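Local coordinates for protein nicotinate phosphoribosyltransferase (Vibrio cholerae, PDB 4HL7) that probably catalyses ATP-driven formation of nicotinate ribonucleotide from nicotinate and phosphoribosyl diphosphate, a step of NAD biosynthesis, at residues Y41-R46 with T133-I138; Q60-L65 with E102-G107; G237-V242 with T268-I273. One frame throughout, in Å; residues are numbered along the deposited sequence.

Contact 1 of 3, residues Y41-R46 with T133-I138; sequences YELIVR and TLVMAI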
loop_
_atom_site.group_PDB
_atom_site.type_symbol
_atom_site.label_atom_id
_atom_site.label_comp_id
_atom_site.label_asym_id
_atom_site.label_seq_id
_atom_site.Cartn_x
_atom_site.Cartn_y
_atom_site.Cartn_z
ATOM N N TYR A 41 15.188 -1.238 -0.056
ATOM C CA TYR A 41 13.947 -2.045 0.068
ATOM C C TYR A 41 14.249 -3.456 -0.309
ATOM O O TYR A 41 15.110 -3.707 -1.201
ATOM C CB TYR A 41 12.894 -1.610 -0.932
ATOM C CG TYR A 41 12.375 -0.168 -0.812
ATOM C CD1 TYR A 41 11.285 0.139 0.015
ATOM C CD2 TYR A 41 13.052 0.905 -1.455
ATOM C CE1 TYR A 41 10.767 1.455 0.074
ATOM C CE2 TYR A 41 12.566 2.221 -1.378
ATOM C CZ TYR A 41 11.450 2.500 -0.593
ATOM O OH TYR A 41 10.979 3.829 -0.540
ATOM N N GLU A 42 13.460 -4.396 0.254
ATOM C CA GLU A 42 13.627 -5.802 -0.093
ATOM C C GLU A 42 12.299 -6.416 -0.437
ATOM O O GLU A 42 11.335 -6.269 0.323
ATOM C CB GLU A 42 14.253 -6.607 1.068
ATOM C CG GLU A 42 15.677 -6.179 1.398
ATOM C CD GLU A 42 16.675 -6.497 0.259
ATOM O OE1 GLU A 42 17.790 -5.900 0.309
ATOM O OE2 GLU A 42 16.383 -7.379 -0.615
ATOM N N LEU A 43 12.248 -7.116 -1.562
ATOM C CA LEU A 43 11.007 -7.766 -1.917
ATOM C C LEU A 43 11.259 -9.231 -1.983
ATOM O O LEU A 43 12.314 -9.679 -2.431
ATOM C CB LEU A 43 10.461 -7.301 -3.270
ATOM C CG LEU A 43 10.030 -5.836 -3.396
ATOM C CD1 LEU A 43 11.258 -4.998 -3.733
ATOM C CD2 LEU A 43 8.940 -5.634 -4.448
ATOM N N ILE A 44 10.278 -9.999 -1.556
ATOM C CA ILE A 44 10.424 -11.444 -1.665
ATOM C C ILE A 44 9.161 -12.015 -2.289
ATOM O O ILE A 44 8.060 -11.616 -1.936
ATOM C CB ILE A 44 10.783 -12.103 -0.304
ATOM C CG1 ILE A 44 10.600 -13.631 -0.409
ATOM C CG2 ILE A 44 10.044 -11.412 0.837
ATOM C CD1 ILE A 44 11.311 -14.379 0.673
ATOM N N VAL A 45 9.359 -12.836 -3.311
ATOM C CA VAL A 45 8.289 -13.568 -3.929
ATOM C C VAL A 45 8.399 -14.996 -3.437
ATOM O O VAL A 45 9.428 -15.631 -3.630
ATOM C CB VAL A 45 8.429 -13.516 -5.472
ATOM C CG1 VAL A 45 7.267 -14.224 -6.155
ATOM C CG2 VAL A 45 8.528 -12.063 -5.953
ATOM N N ARG A 46 7.334 -15.497 -2.811
ATOM C CA ARG A 46 7.307 -16.875 -2.253
ATOM C C ARG A 46 6.362 -17.815 -3.032
ATOM O O ARG A 46 5.527 -17.353 -3.832
ATOM C CB ARG A 46 6.931 -16.842 -0.749
ATOM N N THR A 133 5.347 -0.069 -6.118
ATOM C CA THR A 133 4.112 -0.632 -6.717
ATOM C C THR A 133 4.341 -0.992 -8.163
ATOM O O THR A 133 3.593 -1.785 -8.698
ATOM C CB THR A 133 2.804 0.210 -6.548
ATOM O OG1 THR A 133 2.795 1.355 -7.389
ATOM C CG2 THR A 133 2.580 0.564 -5.047
ATOM N N LEU A 134 5.292 -0.309 -8.832
ATOM C CA LEU A 134 5.590 -0.644 -10.230
ATOM C C LEU A 134 6.204 -2.041 -10.283
ATOM O O LEU A 134 5.852 -2.858 -11.145
ATOM C CB LEU A 134 6.571 0.364 -10.863
ATOM C CG LEU A 134 6.092 1.813 -10.830
ATOM C CD1 LEU A 134 7.206 2.778 -11.282
ATOM C CD2 LEU A 134 4.800 1.975 -11.626
ATOM N N VAL A 135 7.153 -2.295 -9.384
ATOM C CA VAL A 135 7.805 -3.600 -9.355
ATOM C C VAL A 135 6.783 -4.659 -8.947
ATOM O O VAL A 135 6.719 -5.704 -9.551
ATOM C CB VAL A 135 9.070 -3.619 -8.423
ATOM C CG1 VAL A 135 9.635 -5.055 -8.298
ATOM C CG2 VAL A 135 10.159 -2.666 -8.958
HETATM N N MSE A 136 5.947 -4.374 -7.949
HETATM C CA MSE A 136 4.941 -5.416 -7.509
HETATM C C MSE A 136 4.002 -5.723 -8.621
HETATM O O MSE A 136 3.749 -6.883 -8.875
HETATM C CB MSE A 136 4.236 -4.950 -6.221
HETATM C CG MSE A 136 5.261 -4.992 -5.134
HETATM SE SE MSE A 136 4.415 -4.212 -3.514
HETATM C CE MSE A 136 3.173 -5.702 -3.124
ATOM N N ALA A 137 3.564 -4.689 -9.383
ATOM C CA ALA A 137 2.591 -4.856 -10.506
ATOM C C ALA A 137 3.175 -5.634 -11.655
ATOM O O ALA A 137 2.477 -6.438 -12.325
ATOM C CB ALA A 137 2.047 -3.517 -10.993
ATOM N N ILE A 138 4.469 -5.399 -11.866
ATOM C CA ILE A 138 5.201 -6.089 -12.902
ATOM C C ILE A 138 5.335 -7.568 -12.518
ATOM O O ILE A 138 5.055 -8.416 -13.317
ATOM C CB ILE A 138 6.620 -5.451 -13.060
ATOM C CG1 ILE A 138 6.519 -4.160 -13.919
ATOM C CG2 ILE A 138 7.592 -6.471 -13.710
ATOM C CD1 ILE A 138 7.763 -3.257 -13.764
#
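Residues 41-46 of strand 38-46 face residues 133-138 of helix 131-147, with Leu43 and Met136 nearest in backbone terms, their CA atoms 8.6 Å apart. This is an alpha/beta layer of the N-terminal domain: helix 131-147 packs on one face of the antiparallel sheet, and strand 38-46 runs between strands 116-122 and 372-380. Leu43 is the strand residue that bridges the layers, its CA–CB bond pointing to the helix. With chi1 -65° and chi2 85° (measured to CD1), CD2 is the methyl turned to the helix, where it meets two neighbouring residues. Val135 CG1 lies 4.0 Å from Leu43 CD2, and the side chains run at a slant to each other. Val135 presents this methyl because CG1 is trans to its own backbone N (chi1 174°). Met136, built as selenomethionine, is touched near its root rather than at its end: the selenium is already 4.8 Å from Leu43 CD2, and the bend at chi3 turns CE farther away. All three residues are buried, and no hydrogen bond crosses between the segments. Ile375 touches both Leu43 and Met136, while Ile119 covers Val135, extending the apolar layer. The closest approach across the contact is Met136 CG to Leu43 CD2, at 3.8 Å.

Contact 2 of 3, residues Q60-L65 with E102-G107; sequences QEIAHL and EQVEMG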
loop_
_atom_site.group_PDB
_atom_site.type_symbol
_atom_site.label_atom_id
_atom_site.label_comp_id
_atom_site.label_asym_id
_atom_site.label_seq_id
_atom_site.Cartn_x
_atom_site.Cartn_y
_atom_site.Cartn_z
ATOM N N GLN A 60 13.319 -7.709 -17.873
ATOM C CA GLN A 60 13.104 -6.915 -19.055
ATOM C C GLN A 60 12.177 -5.743 -18.727
ATOM O O GLN A 60 12.395 -4.619 -19.171
ATOM C CB GLN A 60 12.542 -7.788 -20.175
ATOM C CG GLN A 60 12.140 -7.011 -21.411
ATOM C CD GLN A 60 11.687 -7.938 -22.515
ATOM O OE1 GLN A 60 11.587 -9.152 -22.312
ATOM N NE2 GLN A 60 11.427 -7.382 -23.694
ATOM N N GLU A 61 11.120 -6.036 -17.972
ATOM C CA GLU A 61 10.133 -5.035 -17.593
ATOM C C GLU A 61 10.700 -4.020 -16.691
ATOM O O GLU A 61 10.352 -2.842 -16.817
ATOM C CB GLU A 61 8.956 -5.705 -16.895
ATOM C CG GLU A 61 8.266 -6.653 -17.859
ATOM C CD GLU A 61 7.635 -5.908 -19.020
ATOM O OE1 GLU A 61 7.268 -4.721 -18.853
ATOM O OE2 GLU A 61 7.475 -6.515 -20.087
ATOM N N ILE A 62 11.559 -4.459 -15.742
ATOM C CA ILE A 62 12.140 -3.553 -14.761
ATOM C C ILE A 62 13.088 -2.640 -15.505
ATOM O O ILE A 62 13.014 -1.441 -15.381
ATOM C CB ILE A 62 12.777 -4.278 -13.532
ATOM C CG1 ILE A 62 11.654 -4.964 -12.722
ATOM C CG2 ILE A 62 13.536 -3.293 -12.654
ATOM C CD1 ILE A 62 12.046 -5.530 -11.367
ATOM N N ALA A 63 13.876 -3.212 -16.415
ATOM C CA ALA A 63 14.772 -2.398 -17.264
ATOM C C ALA A 63 13.992 -1.356 -18.038
ATOM O O ALA A 63 14.386 -0.185 -18.154
ATOM C CB ALA A 63 15.573 -3.301 -18.226
ATOM N N HIS A 64 12.871 -1.770 -18.577
ATOM C CA HIS A 64 11.973 -0.854 -19.210
ATOM C C HIS A 64 11.504 0.364 -18.396
ATOM O O HIS A 64 11.274 1.433 -18.974
ATOM C CB HIS A 64 10.802 -1.648 -19.734
ATOM C CG HIS A 64 9.895 -0.845 -20.589
ATOM N ND1 HIS A 64 10.217 -0.504 -21.878
ATOM C CD2 HIS A 64 8.659 -0.255 -20.312
ATOM C CE1 HIS A 64 9.220 0.239 -22.389
ATOM N NE2 HIS A 64 8.267 0.397 -21.423
ATOM N N LEU A 65 11.411 0.254 -17.044
ATOM C CA LEU A 65 11.127 1.449 -16.227
ATOM C C LEU A 65 12.084 2.627 -16.518
ATOM O O LEU A 65 11.694 3.778 -16.324
ATOM C CB LEU A 65 11.149 1.130 -14.712
ATOM C CG LEU A 65 10.106 0.069 -14.312
ATOM C CD1 LEU A 65 10.253 -0.216 -12.840
ATOM C CD2 LEU A 65 8.717 0.568 -14.685
ATOM N N GLU A 102 21.443 0.691 -11.835
ATOM C CA GLU A 102 22.162 1.113 -10.638
ATOM C C GLU A 102 21.366 0.808 -9.357
ATOM O O GLU A 102 21.947 0.698 -8.297
ATOM C CB GLU A 102 22.441 2.625 -10.658
ATOM C CG GLU A 102 23.592 3.048 -11.550
ATOM C CD GLU A 102 24.848 2.227 -11.297
ATOM O OE1 GLU A 102 25.328 1.554 -12.240
ATOM O OE2 GLU A 102 25.331 2.236 -10.145
ATOM N N GLN A 103 20.047 0.769 -9.467
ATOM C CA GLN A 103 19.173 0.784 -8.269
ATOM C C GLN A 103 18.560 -0.560 -7.953
ATOM O O GLN A 103 18.105 -0.781 -6.831
ATOM C CB GLN A 103 18.053 1.791 -8.487
ATOM C CG GLN A 103 18.578 3.226 -8.497
ATOM C CD GLN A 103 17.630 4.226 -9.162
ATOM O OE1 GLN A 103 16.827 3.894 -10.052
ATOM N NE2 GLN A 103 17.733 5.466 -8.736
ATOM N N VAL A 104 18.478 -1.439 -8.942
ATOM C CA VAL A 104 17.753 -2.688 -8.716
ATOM C C VAL A 104 18.683 -3.879 -8.916
ATOM O O VAL A 104 19.397 -3.938 -9.936
ATOM C CB VAL A 104 16.514 -2.765 -9.624
ATOM C CG1 VAL A 104 15.706 -4.065 -9.399
ATOM C CG2 VAL A 104 15.648 -1.537 -9.390
ATOM N N GLU A 105 18.695 -4.801 -7.942
ATOM C CA GLU A 105 19.359 -6.122 -8.097
ATOM C C GLU A 105 18.328 -7.204 -7.903
ATOM O O GLU A 105 17.414 -7.060 -7.085
ATOM C CB GLU A 105 20.398 -6.367 -7.024
ATOM C CG GLU A 105 21.545 -5.408 -6.997
ATOM C CD GLU A 105 22.682 -5.939 -6.137
ATOM O OE1 GLU A 105 22.442 -6.788 -5.241
ATOM O OE2 GLU A 105 23.811 -5.502 -6.357
HETATM N N MSE A 106 18.486 -8.315 -8.591
HETATM C CA MSE A 106 17.587 -9.422 -8.302
HETATM C C MSE A 106 18.253 -10.710 -8.582
HETATM O O MSE A 106 19.229 -10.753 -9.321
HETATM C CB MSE A 106 16.349 -9.271 -9.143
HETATM C CG MSE A 106 16.667 -9.236 -10.640
HETATM SE SE MSE A 106 14.927 -8.741 -11.461
HETATM C CE MSE A 106 15.267 -6.839 -11.834
ATOM N N GLY A 107 17.747 -11.765 -7.956
ATOM C CA GLY A 107 18.302 -13.122 -8.129
ATOM C C GLY A 107 17.439 -14.162 -7.433
ATOM O O GLY A 107 16.410 -13.844 -6.812
#
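Ile62 meets Val104 and Met106 through methyl groups, and no flat group takes part between them; nearby, the Tyr131 side chain, on helix 131-147, touches Val104 and Leu65. What meets is aliphatic and selenoether. The fold around it is helix 52-64 lying against strand 104-109, an outermost strand of the antiparallel sheet in the N-terminal domain. The CA–CB bond of Ile62 points toward the strand, and the residue uses both of its branches. CG2, trans to the backbone N, takes the methyl CG1 of Val104 at 4.0 Å. The other branch ends in CD1, which comes tip to tip with the CE methyl of Met106 (a selenomethionine) at 3.5 Å, a tight approach. That methyl also reaches back along the isoleucine, sitting 4.0 Å from Ile62 CB, so it beds into the side of the branched chain as well as its end. Met106 gets there with CG between its backbone N and carbonyl carbon (chi1 58°) and a bend at chi3 that turns CE to the helix; its selenium stays 4.3 Å from Ile62 CD1. Leu55, Ile58 and Ile119 border Met106 too. With no polar atom engaged and no hydrogen bond across, the join rests on van der Waals contact and burial of apolar surface, and the flexible selenomethionine chain fitted to a rigid branched one supplies most of it.

Contact 3 of 3, residues G237-V242 with T268-I273; sequences GHQALV and TDTLTI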
loop_
_atom_site.group_PDB
_atom_site.type_symbol
_atom_site.label_atom_id
_atom_site.label_comp_id
_atom_site.label_asym_id
_atom_site.label_seq_id
_atom_site.Cartn_x
_atom_site.Cartn_y
_atom_site.Cartn_z
ATOM N N GLY A 237 11.134 4.974 8.283
ATOM C CA GLY A 237 12.358 5.740 7.928
ATOM C C GLY A 237 12.777 6.685 9.062
ATOM O O GLY A 237 13.956 6.899 9.311
ATOM N N HIS A 238 11.801 7.290 9.738
ATOM C CA HIS A 238 12.135 8.177 10.881
ATOM C C HIS A 238 12.860 7.528 12.015
ATOM O O HIS A 238 13.490 8.211 12.824
ATOM C CB HIS A 238 10.905 8.984 11.350
ATOM C CG HIS A 238 10.607 10.158 10.434
ATOM N ND1 HIS A 238 9.959 10.004 9.261
ATOM C CD2 HIS A 238 11.041 11.490 10.465
ATOM C CE1 HIS A 238 9.895 11.201 8.609
ATOM N NE2 HIS A 238 10.554 12.112 9.349
ATOM N N GLN A 239 12.815 6.200 12.100
ATOM C CA GLN A 239 13.630 5.457 13.112
ATOM C C GLN A 239 15.125 5.594 12.904
ATOM O O GLN A 239 15.930 5.327 13.804
ATOM C CB GLN A 239 13.251 3.944 13.132
ATOM C CG GLN A 239 11.805 3.719 13.546
ATOM C CD GLN A 239 11.349 2.299 13.214
ATOM O OE1 GLN A 239 12.174 1.454 12.919
ATOM N NE2 GLN A 239 10.028 2.047 13.239
ATOM N N ALA A 240 15.495 5.925 11.692
ATOM C CA ALA A 240 16.882 6.188 11.341
ATOM C C ALA A 240 17.232 7.692 11.403
ATOM O O ALA A 240 18.413 8.049 11.636
ATOM C CB ALA A 240 17.187 5.655 9.932
ATOM N N LEU A 241 16.248 8.552 11.194
ATOM C CA LEU A 241 16.513 9.972 10.987
ATOM C C LEU A 241 16.446 10.799 12.297
ATOM O O LEU A 241 17.120 11.882 12.383
ATOM C CB LEU A 241 15.469 10.554 9.990
ATOM C CG LEU A 241 15.469 9.849 8.625
ATOM C CD1 LEU A 241 14.351 10.435 7.779
ATOM C CD2 LEU A 241 16.791 10.152 7.989
ATOM N N VAL A 242 15.678 10.326 13.283
ATOM C CA VAL A 242 15.656 10.984 14.619
ATOM C C VAL A 242 15.849 9.910 15.671
ATOM O O VAL A 242 16.052 8.768 15.339
ATOM C CB VAL A 242 14.299 11.740 14.853
ATOM C CG1 VAL A 242 14.187 12.848 13.768
ATOM C CG2 VAL A 242 13.032 10.814 14.732
ATOM N N THR A 268 -1.737 3.191 12.089
ATOM C CA THR A 268 -1.542 3.226 13.538
ATOM C C THR A 268 -0.665 2.121 14.044
ATOM O O THR A 268 -0.328 2.070 15.290
ATOM C CB THR A 268 -2.935 3.136 14.266
ATOM O OG1 THR A 268 -3.481 1.842 13.989
ATOM C CG2 THR A 268 -3.865 4.179 13.763
ATOM N N ASP A 269 -0.230 1.226 13.146
ATOM C CA ASP A 269 0.413 0.017 13.578
ATOM C C ASP A 269 1.859 -0.150 13.074
ATOM O O ASP A 269 2.351 -1.266 12.969
ATOM C CB ASP A 269 -0.417 -1.245 13.126
ATOM C CG ASP A 269 -0.495 -1.395 11.593
ATOM O OD1 ASP A 269 -0.404 -0.381 10.857
ATOM O OD2 ASP A 269 -0.670 -2.558 11.125
ATOM N N THR A 270 2.560 0.937 12.836
ATOM C CA THR A 270 3.984 0.785 12.565
ATOM C C THR A 270 4.654 0.177 13.790
ATOM O O THR A 270 5.534 -0.689 13.709
ATOM C CB THR A 270 4.631 2.139 12.302
ATOM O OG1 THR A 270 3.995 2.791 11.187
ATOM C CG2 THR A 270 6.168 1.948 12.033
ATOM N N LEU A 271 4.188 0.614 14.961
ATOM C CA LEU A 271 4.680 0.115 16.231
ATOM C C LEU A 271 3.527 -0.660 16.876
ATOM O O LEU A 271 3.312 -1.823 16.493
ATOM C CB LEU A 271 5.150 1.285 17.128
ATOM C CG LEU A 271 6.275 2.070 16.414
ATOM C CD1 LEU A 271 6.598 3.337 17.162
ATOM C CD2 LEU A 271 7.562 1.220 16.348
ATOM N N THR A 272 2.790 -0.053 17.822
ATOM C CA THR A 272 1.552 -0.719 18.331
ATOM C C THR A 272 0.473 0.361 18.507
ATOM O O THR A 272 0.780 1.545 18.592
ATOM C CB THR A 272 1.730 -1.386 19.651
ATOM O OG1 THR A 272 2.118 -0.404 20.629
ATOM C CG2 THR A 272 2.788 -2.579 19.563
ATOM N N ILE A 273 -0.770 -0.062 18.705
ATOM C CA ILE A 273 -1.837 0.919 18.956
ATOM C C ILE A 273 -1.543 1.740 20.216
ATOM O O ILE A 273 -1.732 2.986 20.197
ATOM C CB ILE A 273 -3.228 0.258 19.006
ATOM C CG1 ILE A 273 -4.374 1.309 19.029
ATOM C CG2 ILE A 273 -3.330 -0.678 20.202
ATOM C CD1 ILE A 273 -4.320 2.339 17.934
#
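Gln239 reaches from helix 232-241 toward Thr270 and Leu271, and it is the residue of its segment that makes the contact. Its CB starts 7.4 Å from Thr270 CG2, too far to touch. Gln239 CG, placed beside the backbone N by a chi1 of -63°, is 6.1 Å from Thr270 CG2, and the chain then runs on extended, with chi2 at 165°. Gln239 CD brings the amide to 5.3 Å from Thr270 CG2. There the two amide atoms part company. OE1 turns back from the loop and accepts a hydrogen bond from the backbone N of Ala386. NE2 goes forward, ending 4.0 Å from Thr270 CG2 and 4.1 Å from Leu271 CD2; it has a hydrogen-bond partner outside both segments, so these two approaches are van der Waals contacts with methyls. Gln239 and each partner lie alongside each other, pointing opposite ways. Thr270 offers its methyl while OG1 sits beside its own backbone N, and Leu271, whose CA–CB bond runs across the contact, comes nearer only at its end.

The loop follows strand 265-267, an edge strand of the six-stranded parallel sheet in the TIM-barrel-like domain. Thr270 also packs on His232, and Asp269 OD1 is hydrogen-bonded to His232 NE2; His232 is the predicted autophosphorylation site, unmodified here, so the loop probably borders the active site. Gln239 is further enclosed by Ser247 and by Phe402 and Leu406, and Leu271 shares Leu406, so the glutamine lies buried between its own helix 232-241, helices 247-258 and 400-409, and the loop that leads into helix 273-279.

In the fold
Contacts 1 and 2 belong to the N-terminal domain, their centres 11 Å apart, and both pack on the same antiparallel sheet. Along the chain, contact 2 falls between the two segments of contact 1, with helix 52-64 following strand 38-46. The two also touch: Val135 CG1 lies 3.9 Å from Ile62 CD1, so helix 131-147 links them into one continuous apolar layer. Contact 3 comes later, in the TIM-barrel-like part, its centre 22 Å from that of contact 1 and 29 Å from that of contact 2, touching neither. The first two join helices 131-147 and 52-64 to the sheet of the N-terminal domain, while the third lies beside the predicted phosphohistidine.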